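Local structure of peptide ABC transporter, peptide-binding protein (Thermus thermophilus, 2D5W) at residues N323-R328 against W538-P543; A330-L335 against K368-D373; N336-V341 against Q349-T354. The protein binds oligopeptides and probably delivers them to an ABC transporter for uptake across the membrane. One frame throughout, in Å; residues are numbered along the deposited sequence.

All three contacts lie on one side of the chain's centre. Contacts 1 and 2 share helix 325-333, one near its start and the other at its end, with centres about 11 Å apart. Contact 3 takes the next helix, 337-345; its centre is about 10 Å from that of contact 2 and about 18 Å from that of contact 1. Along the chain, contact 1 spans contact 2, which spans contact 3. Tyr370 joins the three sites: its OH reaches Ala539 O and its carbonyl oxygen reaches Arg337. Together they join two consecutive helices to the end of helix 524-541 and to strand 544-557, tying distant parts of the chain into one packed region.

Contact 1 of 3, residues N323-R328 against W538-P543; sequences NDKRTR and WAEELP
Arg328 and Lys325 carry this contact between the first turn of helix 325-333 and the C-terminal end of helix 524-541. Arg328 buries most surface. Its guanidinium lies side-on to the backbone carbonyl of Glu541, and two nitrogens share that one oxygen. NH1 of Arg328 donates to Glu541 O at 2.8 Å, and NE of Arg328 reaches the same atom at 3.1 Å, nearly along the C=O axis. Both bonds lie close to the guanidinium plane. A weak third bond runs from Arg328 NE to Leu542 O. Leu542 has positive phi and has left the helix; its carbonyl faces Arg328. The chain of Arg328 bends at chi3 (-65°), and this swings NE and NH1 to the helix end. The positive charge at the C-terminal end of helix 524-541 would probably suit the partial negative charge there. A leucine in place of Arg328 would probably leave the carbonyl of Glu541 without its two side-chain donors.

Lys325 starts with CG between its backbone N and carbonyl carbon (chi1 72°), then runs extended. NZ of Lys325 forms a salt bridge with OE1 of Glu540 at 2.7 Å, on the lone pair facing away from the other oxygen. On the way, CD of Lys325 passes OE1 of Glu541 at 3.4 Å. The other oxygen of Glu540 pairs with Lys368. At the start of the helix, Asp324 is the N-cap: its OD1 accepts from Arg326 N at 2.9 Å.

Leu542 packs on Gln329 and Leu332 of helix 325-333. Pro543 then leads into strand 544-557 of the mixed sheet, so the contact sits where helix 524-541 gives way to that strand.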
loop_
_atom_site.group_PDB
_atom_site.type_symbol
_atom_site.label_atom_id
_atom_site.label_comp_id
_atom_site.label_asym_id
_atom_site.label_seq_id
_atom_site.Cartn_x
_atom_site.Cartn_y
_atom_site.Cartn_z
ATOM N N ASN A 323 -21.179 14.182 1.741
ATOM C CA ASN A 323 -21.317 13.935 0.310
ATOM C C ASN A 323 -21.317 15.229 -0.512
ATOM O O ASN A 323 -21.278 15.186 -1.743
ATOM C CB ASN A 323 -22.599 13.139 0.050
ATOM C CG ASN A 323 -23.830 13.795 0.655
ATOM O OD1 ASN A 323 -23.829 14.197 1.822
ATOM N ND2 ASN A 323 -24.895 13.896 -0.134
ATOM N N ASP A 324 -21.354 16.374 0.166
ATOM C CA ASP A 324 -21.351 17.677 -0.503
ATOM C C ASP A 324 -19.925 18.226 -0.483
ATOM O O ASP A 324 -19.318 18.333 0.580
ATOM C CB ASP A 324 -22.296 18.637 0.230
ATOM C CG ASP A 324 -22.624 19.875 -0.582
ATOM O OD1 ASP A 324 -21.697 20.625 -0.948
ATOM O OD2 ASP A 324 -23.823 20.099 -0.855
ATOM N N LYS A 325 -19.389 18.583 -1.647
ATOM C CA LYS A 325 -18.023 19.090 -1.695
ATOM C C LYS A 325 -17.807 20.307 -0.802
ATOM O O LYS A 325 -16.704 20.517 -0.305
ATOM C CB LYS A 325 -17.605 19.425 -3.133
ATOM C CG LYS A 325 -18.245 20.667 -3.731
ATOM C CD LYS A 325 -17.648 20.965 -5.104
ATOM C CE LYS A 325 -18.293 22.185 -5.738
ATOM N NZ LYS A 325 -17.748 22.450 -7.099
ATOM N N ARG A 326 -18.847 21.111 -0.598
ATOM C CA ARG A 326 -18.711 22.294 0.247
ATOM C C ARG A 326 -18.307 21.923 1.671
ATOM O O ARG A 326 -17.547 22.645 2.315
ATOM C CB ARG A 326 -20.019 23.093 0.259
ATOM C CG ARG A 326 -20.333 23.788 -1.063
ATOM C CD ARG A 326 -21.707 24.445 -1.034
ATOM N NE ARG A 326 -22.771 23.451 -0.937
ATOM C CZ ARG A 326 -24.048 23.736 -0.707
ATOM N NH1 ARG A 326 -24.940 22.757 -0.637
ATOM N NH2 ARG A 326 -24.432 24.995 -0.540
ATOM N N THR A 327 -18.808 20.795 2.158
ATOM C CA THR A 327 -18.479 20.343 3.505
ATOM C C THR A 327 -17.011 19.937 3.587
ATOM O O THR A 327 -16.321 20.238 4.562
ATOM C CB THR A 327 -19.334 19.132 3.905
ATOM O OG1 THR A 327 -20.716 19.444 3.699
ATOM C CG2 THR A 327 -19.112 18.776 5.369
ATOM N N ARG A 328 -16.539 19.249 2.552
ATOM C CA ARG A 328 -15.160 18.789 2.515
ATOM C C ARG A 328 -14.206 19.974 2.368
ATOM O O ARG A 328 -13.137 20.001 2.983
ATOM C CB ARG A 328 -15.000 17.763 1.387
ATOM C CG ARG A 328 -15.994 16.607 1.543
ATOM C CD ARG A 328 -15.688 15.430 0.637
ATOM N NE ARG A 328 -15.823 15.726 -0.788
ATOM C CZ ARG A 328 -16.937 15.574 -1.497
ATOM N NH1 ARG A 328 -16.939 15.868 -2.791
ATOM N NH2 ARG A 328 -18.049 15.133 -0.926
ATOM N N TRP A 538 -10.133 16.730 -9.286
ATOM C CA TRP A 538 -9.991 16.109 -7.975
ATOM C C TRP A 538 -9.882 17.173 -6.879
ATOM O O TRP A 538 -10.547 17.087 -5.845
ATOM C CB TRP A 538 -8.738 15.224 -7.970
ATOM C CG TRP A 538 -8.537 14.401 -6.727
ATOM C CD1 TRP A 538 -8.884 13.092 -6.542
ATOM C CD2 TRP A 538 -7.939 14.834 -5.499
ATOM N NE1 TRP A 538 -8.536 12.681 -5.276
ATOM C CE2 TRP A 538 -7.956 13.733 -4.614
ATOM C CE3 TRP A 538 -7.388 16.047 -5.059
ATOM C CZ2 TRP A 538 -7.445 13.808 -3.312
ATOM C CZ3 TRP A 538 -6.880 16.121 -3.766
ATOM C CH2 TRP A 538 -6.913 15.007 -2.908
ATOM N N ALA A 539 -9.049 18.184 -7.114
ATOM C CA ALA A 539 -8.846 19.243 -6.132
ATOM C C ALA A 539 -10.095 20.084 -5.886
ATOM O O ALA A 539 -10.304 20.575 -4.779
ATOM C CB ALA A 539 -7.684 20.135 -6.551
ATOM N N GLU A 540 -10.924 20.260 -6.907
ATOM C CA GLU A 540 -12.142 21.039 -6.720
ATOM C C GLU A 540 -13.149 20.278 -5.865
ATOM O O GLU A 540 -13.860 20.872 -5.054
ATOM C CB GLU A 540 -12.781 21.380 -8.069
ATOM C CG GLU A 540 -14.185 21.979 -7.946
ATOM C CD GLU A 540 -14.230 23.238 -7.087
ATOM O OE1 GLU A 540 -15.327 23.587 -6.601
ATOM O OE2 GLU A 540 -13.178 23.886 -6.902
ATOM N N GLU A 541 -13.191 18.959 -6.037
ATOM C CA GLU A 541 -14.141 18.110 -5.323
ATOM C C GLU A 541 -13.676 17.556 -3.973
ATOM O O GLU A 541 -14.504 17.196 -3.134
ATOM C CB GLU A 541 -14.544 16.951 -6.236
ATOM C CG GLU A 541 -15.067 17.393 -7.596
ATOM C CD GLU A 541 -16.578 17.410 -7.662
ATOM O OE1 GLU A 541 -17.212 18.031 -6.785
ATOM O OE2 GLU A 541 -17.135 16.798 -8.598
ATOM N N LEU A 542 -12.363 17.475 -3.772
ATOM C CA LEU A 542 -11.794 16.953 -2.525
ATOM C C LEU A 542 -12.438 15.657 -2.019
ATOM O O LEU A 542 -12.976 15.609 -0.909
ATOM C CB LEU A 542 -11.862 18.011 -1.418
ATOM C CG LEU A 542 -11.008 19.268 -1.588
ATOM C CD1 LEU A 542 -11.279 20.200 -0.417
ATOM C CD2 LEU A 542 -9.529 18.903 -1.659
ATOM N N PRO A 543 -12.394 14.584 -2.827
ATOM C CA PRO A 543 -12.993 13.321 -2.373
ATOM C C PRO A 543 -12.296 12.821 -1.105
ATOM O O PRO A 543 -12.867 12.065 -0.324
ATOM C CB PRO A 543 -12.810 12.395 -3.574
ATOM C CG PRO A 543 -11.623 12.968 -4.291
ATOM C CD PRO A 543 -11.836 14.455 -4.186
#

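Contact 2 of 3, residues A330-L335 against K368-D373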
loop_
_atom_site.group_PDB
_atom_site.type_symbol
_atom_site.label_atom_id
_atom_site.label_comp_id
_atom_site.label_asym_id
_atom_site.label_seq_id
_atom_site.Cartn_x
_atom_site.Cartn_y
_atom_site.Cartn_z
ATOM N N ALA A 330 -14.863 22.991 3.425
ATOM C CA ALA A 330 -14.921 23.691 4.705
ATOM C C ALA A 330 -13.964 23.051 5.701
ATOM O O ALA A 330 -13.199 23.743 6.376
ATOM C CB ALA A 330 -16.346 23.661 5.256
ATOM N N ILE A 331 -14.008 21.728 5.800
ATOM C CA ILE A 331 -13.128 21.034 6.725
ATOM C C ILE A 331 -11.664 21.304 6.390
ATOM O O ILE A 331 -10.867 21.590 7.283
ATOM C CB ILE A 331 -13.391 19.508 6.720
ATOM C CG1 ILE A 331 -14.783 19.220 7.296
ATOM C CG2 ILE A 331 -12.321 18.785 7.544
ATOM C CD1 ILE A 331 -15.218 17.766 7.175
ATOM N N LEU A 332 -11.308 21.240 5.109
ATOM C CA LEU A 332 -9.916 21.468 4.735
ATOM C C LEU A 332 -9.452 22.882 5.085
ATOM O O LEU A 332 -8.309 23.075 5.508
ATOM C CB LEU A 332 -9.695 21.180 3.243
ATOM C CG LEU A 332 -8.223 21.091 2.808
ATOM C CD1 LEU A 332 -7.475 20.092 3.690
ATOM C CD2 LEU A 332 -8.136 20.684 1.344
ATOM N N HIS A 333 -10.329 23.869 4.908
ATOM C CA HIS A 333 -9.985 25.253 5.247
ATOM C C HIS A 333 -9.754 25.389 6.754
ATOM O O HIS A 333 -9.106 26.335 7.207
ATOM C CB HIS A 333 -11.104 26.223 4.837
ATOM C CG HIS A 333 -11.049 26.658 3.405
ATOM N ND1 HIS A 333 -9.934 27.240 2.841
ATOM C CD2 HIS A 333 -11.997 26.649 2.436
ATOM C CE1 HIS A 333 -10.197 27.572 1.588
ATOM N NE2 HIS A 333 -11.443 27.225 1.320
ATOM N N ALA A 334 -10.294 24.448 7.527
ATOM C CA ALA A 334 -10.143 24.473 8.979
ATOM C C ALA A 334 -8.940 23.669 9.468
ATOM O O ALA A 334 -8.659 23.643 10.664
ATOM C CB ALA A 334 -11.415 23.964 9.641
ATOM N N LEU A 335 -8.245 22.999 8.552
ATOM C CA LEU A 335 -7.063 22.220 8.911
ATOM C C LEU A 335 -5.836 23.078 8.622
ATOM O O LEU A 335 -5.546 23.392 7.467
ATOM C CB LEU A 335 -6.997 20.924 8.096
ATOM C CG LEU A 335 -8.213 19.995 8.180
ATOM C CD1 LEU A 335 -7.886 18.675 7.496
ATOM C CD2 LEU A 335 -8.594 19.748 9.634
ATOM N N LYS A 368 -5.968 23.637 -7.468
ATOM C CA LYS A 368 -6.551 24.540 -6.483
ATOM C C LYS A 368 -6.057 24.203 -5.076
ATOM O O LYS A 368 -6.008 23.033 -4.692
ATOM C CB LYS A 368 -8.076 24.431 -6.545
ATOM C CG LYS A 368 -8.835 25.298 -5.557
ATOM C CD LYS A 368 -10.333 25.132 -5.764
ATOM C CE LYS A 368 -11.133 25.949 -4.768
ATOM N NZ LYS A 368 -12.595 25.791 -5.001
ATOM N N LYS A 369 -5.693 25.231 -4.313
ATOM C CA LYS A 369 -5.206 25.049 -2.947
ATOM C C LYS A 369 -6.187 25.634 -1.937
ATOM O O LYS A 369 -6.789 26.686 -2.174
ATOM C CB LYS A 369 -3.845 25.727 -2.769
ATOM C CG LYS A 369 -2.746 25.200 -3.678
ATOM C CD LYS A 369 -1.446 25.951 -3.435
ATOM C CE LYS A 369 -0.351 25.489 -4.382
ATOM N NZ LYS A 369 0.912 26.247 -4.174
ATOM N N TYR A 370 -6.339 24.953 -0.807
ATOM C CA TYR A 370 -7.240 25.400 0.247
ATOM C C TYR A 370 -6.439 25.849 1.459
ATOM O O TYR A 370 -6.030 25.036 2.290
ATOM C CB TYR A 370 -8.185 24.265 0.629
ATOM C CG TYR A 370 -9.095 23.847 -0.500
ATOM C CD1 TYR A 370 -10.378 24.380 -0.622
ATOM C CD2 TYR A 370 -8.670 22.927 -1.460
ATOM C CE1 TYR A 370 -11.216 24.007 -1.664
ATOM C CE2 TYR A 370 -9.501 22.546 -2.510
ATOM C CZ TYR A 370 -10.773 23.088 -2.606
ATOM O OH TYR A 370 -11.606 22.701 -3.628
ATOM N N GLU A 371 -6.221 27.154 1.559
ATOM C CA GLU A 371 -5.454 27.707 2.663
ATOM C C GLU A 371 -6.224 27.636 3.977
ATOM O O GLU A 371 -7.445 27.494 3.987
ATOM C CB GLU A 371 -5.072 29.166 2.367
ATOM C CG GLU A 371 -6.200 30.185 2.548
ATOM C CD GLU A 371 -7.185 30.239 1.392
ATOM O OE1 GLU A 371 -7.132 29.371 0.495
ATOM O OE2 GLU A 371 -8.027 31.163 1.386
ATOM N N PHE A 372 -5.495 27.724 5.083
ATOM C CA PHE A 372 -6.113 27.702 6.399
ATOM C C PHE A 372 -6.872 29.014 6.583
ATOM O O PHE A 372 -6.272 30.088 6.583
ATOM C CB PHE A 372 -5.039 27.561 7.476
ATOM C CG PHE A 372 -5.579 27.590 8.877
ATOM C CD1 PHE A 372 -6.542 26.675 9.284
ATOM C CD2 PHE A 372 -5.126 28.536 9.789
ATOM C CE1 PHE A 372 -7.047 26.700 10.581
ATOM C CE2 PHE A 372 -5.625 28.569 11.089
ATOM C CZ PHE A 372 -6.587 27.650 11.486
ATOM N N ASP A 373 -8.190 28.920 6.720
ATOM C CA ASP A 373 -9.032 30.102 6.899
ATOM C C ASP A 373 -10.348 29.683 7.541
ATOM O O ASP A 373 -11.258 29.199 6.863
ATOM C CB ASP A 373 -9.319 30.760 5.549
ATOM C CG ASP A 373 -10.005 32.107 5.689
ATOM O OD1 ASP A 373 -10.809 32.281 6.626
ATOM O OD2 ASP A 373 -9.745 32.993 4.849
HETATM O O HOH W 1 -5.390 23.920 4.792
#
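The C-terminal end of helix 325-333 meets the loop that leads into helix 374-383 here, in the fold of the family 5 solute-binding proteins. His333 buries most surface. Its chi1 (-84°) sets the ring beside the backbone N, and chi2 turns ND1 to the loop. ND1 of His333 donates to Glu371 O at 2.8 Å in a nearly straight bond (173°), in both ring and carbonyl planes. Tyr370 CB sits over one face of the imidazole, a CH-pi contact. The Tyr370 ring turns an edge to the imidazole in an offset edge-to-face pair, with centroids 5.4 Å apart and planes at 67°. CD2 of Leu332 touches CD2 of Tyr370 at 3.6 Å. The Tyr370 hydroxyl bonds to Ala539 O, tying the loop to helix 524-541.

The backbone adds a second bond, from Asp373 N to His333 O at 2.8 Å. Asp373 is also the N-cap of helix 374-383, where its OD1 accepts from Lys376 N. The Phe372 ring packs on the backbone of residues 333-335: CD1 of Phe372 is 3.3 Å from His333 O, and its CE1 edge is toward Ala334 O. One water lies 2.7 Å from Leu335 O and 2.8 Å from Tyr370 O, bridging them.

Contact 3 of 3, residues N336-V341 against Q349-T354; sequences NREGLV and QPVAHT
Val351 packs its methyls on Arg337 and Val341. CG1 of Val351 lies over one face of the Arg337 guanidinium, 3.6 Å from NH2 of Arg337. CG2 of Val351 makes an apolar contact with CG2 of Val341 at 3.8 Å and touches OE2 of Glu338 at 3.4 Å. With CG1 anti to the backbone N (chi1 173°) and CG2 beside that N, the two methyls reach these different neighbours. CB of Val341 presses on Gln349 O at 3.3 Å, and this buried oxygen has no polar partner in the model.

Helix 337-345 packs on the loop segment that follows it. That loop runs beside strand 544-557, where backbone hydrogen bonds pair Pro350 with Phe549 and Ala352 with Leu547. Asn336 is the N-cap of the helix, its OD1 accepting from Gly339 N.

Polar links run partly through water. NH1 of Arg337 donates to a water at 2.8 Å, and that water lies 2.7 Å from ND1 of His353, with guanidinium and imidazole planes at 90°. NH2 of Arg337 hydrogen-bonds to Pro546 O, and NH1 to Tyr370 O. A second water donates to Glu338 OE2 at 2.9 Å and accepts from Val351 N at 3.0 Å.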
loop_
_atom_site.group_PDB
_atom_site.type_symbol
_atom_site.label_atom_id
_atom_site.label_comp_id
_atom_site.label_asym_id
_atom_site.label_seq_id
_atom_site.Cartn_x
_atom_site.Cartn_y
_atom_site.Cartn_z
ATOM N N ASN A 336 -5.119 23.475 9.669
ATOM C CA ASN A 336 -3.940 24.306 9.481
ATOM C C ASN A 336 -2.761 23.427 9.097
ATOM O O ASN A 336 -1.838 23.206 9.883
ATOM C CB ASN A 336 -3.626 25.086 10.755
ATOM C CG ASN A 336 -2.550 26.122 10.541
ATOM O OD1 ASN A 336 -2.034 26.275 9.432
ATOM N ND2 ASN A 336 -2.205 26.845 11.599
ATOM N N ARG A 337 -2.802 22.933 7.865
ATOM C CA ARG A 337 -1.769 22.046 7.353
ATOM C C ARG A 337 -0.395 22.696 7.261
ATOM O O ARG A 337 0.610 22.083 7.622
ATOM C CB ARG A 337 -2.193 21.498 5.987
ATOM C CG ARG A 337 -3.473 20.672 6.043
ATOM C CD ARG A 337 -3.913 20.245 4.658
ATOM N NE ARG A 337 -4.282 21.397 3.842
ATOM C CZ ARG A 337 -4.297 21.401 2.514
ATOM N NH1 ARG A 337 -4.644 22.498 1.858
ATOM N NH2 ARG A 337 -3.960 20.312 1.836
ATOM N N GLU A 338 -0.338 23.932 6.780
ATOM C CA GLU A 338 0.950 24.599 6.682
ATOM C C GLU A 338 1.534 24.812 8.077
ATOM O O GLU A 338 2.734 24.648 8.282
ATOM C CB GLU A 338 0.822 25.939 5.953
ATOM C CG GLU A 338 2.154 26.661 5.782
ATOM C CD GLU A 338 3.163 25.876 4.955
ATOM O OE1 GLU A 338 4.373 26.161 5.073
ATOM O OE2 GLU A 338 2.756 24.986 4.177
ATOM N N GLY A 339 0.685 25.171 9.037
ATOM C CA GLY A 339 1.166 25.369 10.393
ATOM C C GLY A 339 1.671 24.059 10.968
ATOM O O GLY A 339 2.680 24.020 11.673
ATOM N N LEU A 340 0.967 22.976 10.656
ATOM C CA LEU A 340 1.332 21.649 11.132
ATOM C C LEU A 340 2.680 21.187 10.586
ATOM O O LEU A 340 3.556 20.786 11.350
ATOM C CB LEU A 340 0.247 20.642 10.737
ATOM C CG LEU A 340 0.328 19.194 11.229
ATOM C CD1 LEU A 340 1.474 18.438 10.572
ATOM C CD2 LEU A 340 0.446 19.211 12.726
ATOM N N VAL A 341 2.866 21.241 9.270
ATOM C CA VAL A 341 4.134 20.769 8.723
ATOM C C VAL A 341 5.310 21.638 9.153
ATOM O O VAL A 341 6.424 21.141 9.309
ATOM C CB VAL A 341 4.107 20.631 7.168
ATOM C CG1 VAL A 341 2.988 19.681 6.753
ATOM C CG2 VAL A 341 3.956 21.984 6.506
ATOM N N GLN A 349 8.409 18.054 5.038
ATOM C CA GLN A 349 7.416 17.163 4.431
ATOM C C GLN A 349 6.361 18.208 4.094
ATOM O O GLN A 349 5.652 18.700 4.973
ATOM C CB GLN A 349 6.906 16.115 5.424
ATOM C CG GLN A 349 7.922 14.994 5.633
ATOM C CD GLN A 349 7.379 13.793 6.384
ATOM O OE1 GLN A 349 7.693 12.650 6.051
ATOM N NE2 GLN A 349 6.577 14.044 7.415
ATOM N N PRO A 350 6.264 18.581 2.809
ATOM C CA PRO A 350 5.322 19.592 2.329
ATOM C C PRO A 350 3.850 19.256 2.277
ATOM O O PRO A 350 3.463 18.109 2.066
ATOM C CB PRO A 350 5.862 19.915 0.945
ATOM C CG PRO A 350 6.278 18.557 0.463
ATOM C CD PRO A 350 6.992 17.975 1.675
ATOM N N VAL A 351 3.032 20.287 2.454
ATOM C CA VAL A 351 1.593 20.140 2.372
ATOM C C VAL A 351 1.285 19.632 0.965
ATOM O O VAL A 351 1.891 20.082 -0.015
ATOM C CB VAL A 351 0.890 21.496 2.593
ATOM C CG1 VAL A 351 -0.603 21.358 2.334
ATOM C CG2 VAL A 351 1.138 21.983 4.014
ATOM N N ALA A 352 0.357 18.685 0.883
ATOM C CA ALA A 352 -0.062 18.095 -0.380
ATOM C C ALA A 352 -1.414 18.672 -0.784
ATOM O O ALA A 352 -2.267 18.923 0.073
ATOM C CB ALA A 352 -0.169 16.585 -0.234
ATOM N N HIS A 353 -1.605 18.862 -2.089
ATOM C CA HIS A 353 -2.850 19.413 -2.624
ATOM C C HIS A 353 -3.483 18.462 -3.635
ATOM O O HIS A 353 -4.575 18.717 -4.147
ATOM C CB HIS A 353 -2.568 20.758 -3.293
ATOM C CG HIS A 353 -1.901 21.743 -2.388
ATOM N ND1 HIS A 353 -2.555 22.348 -1.337
ATOM C CD2 HIS A 353 -0.626 22.194 -2.348
ATOM C CE1 HIS A 353 -1.711 23.129 -0.688
ATOM N NE2 HIS A 353 -0.532 23.053 -1.281
ATOM N N THR A 354 -2.775 17.371 -3.915
ATOM C CA THR A 354 -3.219 16.344 -4.851
ATOM C C THR A 354 -2.797 14.988 -4.271
ATOM O O THR A 354 -2.123 14.952 -3.242
ATOM C CB THR A 354 -2.597 16.582 -6.247
ATOM O OG1 THR A 354 -3.045 15.570 -7.150
ATOM C CG2 THR A 354 -1.081 16.577 -6.176
HETATM O O HOH W 2 -5.196 22.205 -0.921
HETATM O O HOH W 3 4.254 22.989 2.631
#